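Local coordinates for protein Bd0816 (Bdellovibrio bacteriovorus HD100, PDB 5CER) that probably acts as a serine-type D-Ala-D-Ala carboxypeptidase of the peptidase S13 family, trimming peptidoglycan peptides, at residues K36-L41 with N245-H250; K275-L280 with T329-I334. The protein carries 2 engineered substitutions. All coordinates share one frame; numbering follows the deposited sequence.

Contact 1. Residues K36-L41 with N245-H250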
loop_
_atom_site.group_PDB
_atom_site.type_symbol
_atom_site.label_atom_id
_atom_site.label_comp_id
_atom_site.label_asym_id
_atom_site.label_seq_id
_atom_site.Cartn_x
_atom_site.Cartn_y
_atom_site.Cartn_z
ATOM N N LYS A 36 9.409 0.682 5.243
ATOM C CA LYS A 36 9.731 0.760 3.808
ATOM C C LYS A 36 10.367 2.072 3.379
ATOM O O LYS A 36 11.098 2.129 2.390
ATOM C CB LYS A 36 8.505 0.425 2.962
ATOM C CG LYS A 36 8.043 -1.022 3.114
ATOM C CD LYS A 36 6.793 -1.287 2.279
ATOM C CE LYS A 36 6.406 -2.749 2.274
ATOM N NZ LYS A 36 5.347 -3.087 3.268
ATOM N N VAL A 37 10.087 3.126 4.119
ATOM C CA VAL A 37 10.752 4.422 3.903
ATOM C C VAL A 37 12.282 4.279 4.098
ATOM O O VAL A 37 13.054 4.838 3.342
ATOM C CB VAL A 37 10.202 5.539 4.815
ATOM C CG1 VAL A 37 10.868 6.858 4.471
ATOM C CG2 VAL A 37 8.700 5.672 4.613
ATOM N N ILE A 38 12.663 3.513 5.116
ATOM C CA ILE A 38 14.056 3.294 5.425
ATOM C C ILE A 38 14.675 2.353 4.408
ATOM O O ILE A 38 15.786 2.586 3.931
ATOM C CB ILE A 38 14.227 2.737 6.853
ATOM C CG1 ILE A 38 13.655 3.734 7.880
ATOM C CG2 ILE A 38 15.712 2.452 7.134
ATOM C CD1 ILE A 38 13.656 3.241 9.311
ATOM N N THR A 39 13.961 1.283 4.089
ATOM C CA THR A 39 14.395 0.363 3.041
ATOM C C THR A 39 14.624 1.094 1.717
ATOM O O THR A 39 15.670 0.891 1.039
ATOM C CB THR A 39 13.403 -0.785 2.912
ATOM O OG1 THR A 39 13.310 -1.469 4.182
ATOM C CG2 THR A 39 13.870 -1.760 1.862
ATOM N N THR A 40 13.708 2.010 1.412
ATOM C CA THR A 40 13.806 2.891 0.267
ATOM C C THR A 40 15.073 3.738 0.255
ATOM O O THR A 40 15.758 3.856 -0.785
ATOM C CB THR A 40 12.533 3.791 0.159
ATOM O OG1 THR A 40 11.396 2.975 -0.155
ATOM C CG2 THR A 40 12.660 4.839 -0.912
ATOM N N LEU A 41 15.392 4.359 1.387
ATOM C CA LEU A 41 16.634 5.161 1.467
ATOM C C LEU A 41 17.866 4.288 1.225
ATOM O O LEU A 41 18.795 4.684 0.529
ATOM C CB LEU A 41 16.756 5.862 2.818
ATOM C CG LEU A 41 18.087 6.567 3.154
ATOM C CD1 LEU A 41 18.426 7.654 2.158
ATOM C CD2 LEU A 41 17.990 7.134 4.560
ATOM N N ASN A 245 20.042 0.799 19.943
ATOM C CA ASN A 245 19.274 1.709 20.786
ATOM C C ASN A 245 18.244 2.510 20.029
ATOM O O ASN A 245 17.253 2.911 20.611
ATOM C CB ASN A 245 20.213 2.675 21.565
ATOM C CG ASN A 245 21.137 1.949 22.540
ATOM O OD1 ASN A 245 22.322 2.224 22.578
ATOM N ND2 ASN A 245 20.618 0.948 23.223
ATOM N N GLN A 246 18.489 2.803 18.766
ATOM C CA GLN A 246 17.570 3.594 17.940
ATOM C C GLN A 246 16.744 2.783 16.944
ATOM O O GLN A 246 15.698 3.246 16.485
ATOM C CB GLN A 246 18.339 4.671 17.137
ATOM C CG GLN A 246 18.890 5.818 17.943
ATOM C CD GLN A 246 20.219 5.484 18.563
ATOM O OE1 GLN A 246 21.117 4.947 17.907
ATOM N NE2 GLN A 246 20.369 5.844 19.825
ATOM N N ILE A 247 17.257 1.626 16.526
ATOM C CA ILE A 247 16.665 0.899 15.385
ATOM C C ILE A 247 17.063 -0.566 15.378
ATOM O O ILE A 247 18.243 -0.908 15.578
ATOM C CB ILE A 247 17.002 1.621 14.062
ATOM C CG1 ILE A 247 16.235 0.990 12.897
ATOM C CG2 ILE A 247 18.512 1.656 13.779
ATOM C CD1 ILE A 247 16.112 1.898 11.694
ATOM N N VAL A 248 16.072 -1.428 15.231
ATOM C CA VAL A 248 16.295 -2.879 15.027
ATOM C C VAL A 248 15.421 -3.342 13.881
ATOM O O VAL A 248 14.212 -3.143 13.918
ATOM C CB VAL A 248 15.959 -3.728 16.267
ATOM C CG1 VAL A 248 16.288 -5.209 16.051
ATOM C CG2 VAL A 248 16.724 -3.215 17.519
ATOM N N PHE A 249 16.055 -3.904 12.858
ATOM C CA PHE A 249 15.360 -4.447 11.717
ATOM C C PHE A 249 15.549 -5.958 11.634
ATOM O O PHE A 249 16.622 -6.496 11.953
ATOM C CB PHE A 249 15.824 -3.779 10.385
ATOM C CG PHE A 249 14.967 -2.635 9.920
ATOM C CD1 PHE A 249 14.429 -1.716 10.809
ATOM C CD2 PHE A 249 14.760 -2.423 8.564
ATOM C CE1 PHE A 249 13.663 -0.661 10.366
ATOM C CE2 PHE A 249 13.967 -1.349 8.124
ATOM C CZ PHE A 249 13.427 -0.477 9.032
ATOM N N HIS A 250 14.501 -6.618 11.144
ATOM C CA HIS A 250 14.499 -8.034 10.766
ATOM C C HIS A 250 14.172 -8.238 9.309
ATOM O O HIS A 250 14.473 -9.284 8.765
ATOM C CB HIS A 250 13.453 -8.747 11.590
ATOM C CG HIS A 250 13.589 -8.536 13.063
ATOM N ND1 HIS A 250 12.991 -7.485 13.737
ATOM C CD2 HIS A 250 14.209 -9.272 13.997
ATOM C CE1 HIS A 250 13.251 -7.580 15.021
ATOM N NE2 HIS A 250 13.986 -8.658 15.204
#

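Contact 2. Residues K275-L280 with T329-I334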
loop_
_atom_site.group_PDB
_atom_site.type_symbol
_atom_site.label_atom_id
_atom_site.label_comp_id
_atom_site.label_asym_id
_atom_site.label_seq_id
_atom_site.Cartn_x
_atom_site.Cartn_y
_atom_site.Cartn_z
ATOM N N LYS A 275 14.963 11.606 10.658
ATOM C CA LYS A 275 16.285 11.580 9.987
ATOM C C LYS A 275 16.206 10.949 8.612
ATOM O O LYS A 275 16.654 11.524 7.645
ATOM C CB LYS A 275 17.316 10.800 10.777
ATOM C CG LYS A 275 17.935 11.580 11.895
ATOM C CD LYS A 275 19.015 10.749 12.563
ATOM C CE LYS A 275 19.267 11.170 13.998
ATOM N NZ LYS A 275 20.233 10.221 14.622
ATOM N N THR A 276 15.580 9.778 8.571
ATOM C CA THR A 276 15.384 9.031 7.334
ATOM C C THR A 276 14.761 9.896 6.268
ATOM O O THR A 276 15.245 9.954 5.140
ATOM C CB THR A 276 14.492 7.785 7.570
ATOM O OG1 THR A 276 15.123 6.958 8.550
ATOM C CG2 THR A 276 14.299 6.994 6.305
ATOM N N LEU A 277 13.661 10.531 6.633
ATOM C CA LEU A 277 12.934 11.364 5.729
ATOM C C LEU A 277 13.766 12.529 5.234
ATOM O O LEU A 277 13.737 12.805 4.025
ATOM C CB LEU A 277 11.595 11.853 6.356
ATOM C CG LEU A 277 10.484 10.773 6.524
ATOM C CD1 LEU A 277 9.406 11.236 7.538
ATOM C CD2 LEU A 277 9.863 10.409 5.182
ATOM N N TYR A 278 14.463 13.230 6.129
ATOM C CA TYR A 278 15.312 14.347 5.723
ATOM C C TYR A 278 16.413 13.866 4.769
ATOM O O TYR A 278 16.655 14.464 3.707
ATOM C CB TYR A 278 15.903 15.047 6.934
ATOM C CG TYR A 278 16.972 16.086 6.646
ATOM C CD1 TYR A 278 18.315 15.706 6.598
ATOM C CD2 TYR A 278 16.648 17.426 6.479
ATOM C CE1 TYR A 278 19.308 16.606 6.344
ATOM C CE2 TYR A 278 17.626 18.367 6.251
ATOM C CZ TYR A 278 18.973 17.951 6.161
ATOM O OH TYR A 278 19.993 18.858 5.881
ATOM N N THR A 279 17.067 12.782 5.125
ATOM C CA THR A 279 18.187 12.268 4.322
ATOM C C THR A 279 17.721 11.731 2.955
ATOM O O THR A 279 18.405 11.918 1.956
ATOM C CB THR A 279 18.919 11.148 5.120
ATOM O OG1 THR A 279 19.065 11.587 6.470
ATOM C CG2 THR A 279 20.266 10.752 4.546
ATOM N N LEU A 280 16.545 11.091 2.941
ATOM C CA LEU A 280 15.977 10.546 1.702
ATOM C C LEU A 280 15.636 11.692 0.735
ATOM O O LEU A 280 15.993 11.630 -0.442
ATOM C CB LEU A 280 14.725 9.705 1.996
ATOM C CG LEU A 280 13.869 9.253 0.798
ATOM C CD1 LEU A 280 14.682 8.461 -0.195
ATOM C CD2 LEU A 280 12.716 8.405 1.295
ATOM N N THR A 329 0.649 3.377 11.709
ATOM C CA THR A 329 1.716 4.368 11.590
ATOM C C THR A 329 1.605 5.173 10.277
ATOM O O THR A 329 0.986 4.729 9.303
ATOM C CB THR A 329 3.115 3.716 11.642
ATOM O OG1 THR A 329 3.291 2.896 10.505
ATOM C CG2 THR A 329 3.347 2.877 12.902
ATOM N N LEU A 330 2.219 6.351 10.277
ATOM C CA LEU A 330 2.289 7.197 9.089
ATOM C C LEU A 330 3.547 8.036 9.143
ATOM O O LEU A 330 3.902 8.558 10.193
ATOM C CB LEU A 330 1.059 8.111 9.048
ATOM C CG LEU A 330 0.822 8.829 7.702
ATOM C CD1 LEU A 330 0.214 7.887 6.669
ATOM C CD2 LEU A 330 -0.127 9.999 7.916
ATOM N N ALA A 331 4.185 8.221 7.992
ATOM C CA ALA A 331 5.399 9.055 7.905
ATOM C C ALA A 331 5.543 9.712 6.533
ATOM O O ALA A 331 5.193 9.107 5.515
ATOM C CB ALA A 331 6.619 8.213 8.238
ATOM N N GLY A 332 6.046 10.938 6.484
ATOM C CA GLY A 332 6.179 11.632 5.219
ATOM C C GLY A 332 6.317 13.127 5.401
ATOM O O GLY A 332 7.034 13.573 6.274
ATOM N N SER A 333 5.668 13.908 4.534
ATOM C CA SER A 333 5.643 15.350 4.689
ATOM C C SER A 333 4.293 15.947 4.314
ATOM O O SER A 333 3.540 15.388 3.526
ATOM C CB SER A 333 6.745 16.002 3.855
ATOM O OG SER A 333 6.403 15.976 2.485
ATOM N N ILE A 334 4.016 17.105 4.889
ATOM C CA ILE A 334 2.807 17.862 4.591
ATOM C C ILE A 334 3.274 19.157 3.982
ATOM O O ILE A 334 4.327 19.725 4.386
ATOM C CB ILE A 334 1.958 18.107 5.853
ATOM C CG1 ILE A 334 2.757 18.751 6.998
ATOM C CG2 ILE A 334 1.335 16.781 6.345
ATOM C CD1 ILE A 334 1.891 19.108 8.229
#

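Contact 1. Residues K36-L41 with N245-H250
Ile38 meets Ile247 and Phe249 where the helix 35-47 of a penicillin-binding, serine beta-lactamase-like fold packs beside 247-248, an outer strand of a small three-stranded antiparallel sheet. The tight part is a cluster of three apolar side chains. CD1 of Ile38 is its hub, meeting CD1 of Ile247 tip to tip at 3.7 Å and CZ of Phe249 at 3.7 Å, an oblique approach to the ring. The Ile247 branch extends out from its strand because CG1 is anti to the backbone N (chi1 -172°). CB of Ile38 is also close to the ring, 4.0 Å from Phe249 CZ. Phe232 stacks on the Phe249 ring and also touches both isoleucines, so a third element, helix 228-239, joins the cluster. By contrast, Val248 and His250 turn from the helix toward partly exposed surroundings, where they touch loop residues. Asn245, on the approach to the strand, is exposed to solvent. On the Thr39 side of the cluster, the threonine hydroxyl is held by Gly252 O, and its OG1 lies in the plane of the Phe249 ring, at the edge, 4.0 Å from CE2.

Contact 2. Residues K275-L280 with T329-I334
Leu277 of helix 270-286 plugs against the bend at Gly332, where strand 327-336 of the central antiparallel sheet turns a corner. This is helix-on-sheet packing in the penicillin-binding fold, and the two backbones come close: the CA atoms of Leu277 and Gly332 are 6.8 Å apart. The CB of Leu277 points toward the strand but stands back from it, as does CG, leaving the two methyls to make the contact. With chi1 at -71°, CG lies beside the backbone N and anti to the carbonyl carbon, which sends the fork out from the helix. The second torsion, 162°, then extends CD1 away from the leucine's own CA, and the two methyls spread over the glycine. CD1 rests on the backbone of the bend, 3.5 Å from Gly332 N and 3.6 Å from Gly332 O, and reaches the methyl of Ala331 at 4.2 Å from its CB. CD2 meets the same glycine at its alpha carbon, 3.9 Å from Gly332 CA. Tyr342 of the neighbouring strand 339-348 adds a further wall to this leucine. Gly332 has a phi of 161°, and with its backbone angles a CB would press against Ala331 O. Backbone bonds on both sides tie the bend into the sheet: Ala331 pairs with Lys320, Gly332 with Phe343 and Ser333 with Ile318. No hydrogen bond joins the two segments, so the contact consists of methyl groups laid on a peptide backbone and one alanine methyl; helix and sheet are matched here by shape and dispersion, while the bend itself is held within the sheet by backbone pairing to both neighbouring strands.

In the fold
The two contacts lie side by side, centres about 12 Å apart, and are joined where helices 35-47 and 270-286 pack together: Ile38 CG1 lies 3.6 Å from Thr276 OG1, and Val37 CG1 is 3.8 Å from Leu277 CD2. By sequence and family, Lys36 of contact 1 is probably the lysine of the SxxK motif, whose serine position is alanine in this deposited chain. Its NZ is hydrogen-bonded to Ser214 OG and Asn216 OD1, consistent with the SxN motif, and to Ser253 O. Strand 327-336 pairs with the strand carrying Lys320 and Gly322, probably the KTG motif, but the Leu277-Gly332 packing lies behind the likely site, with Lys36 NZ 15.5 Å from Leu277 CD1.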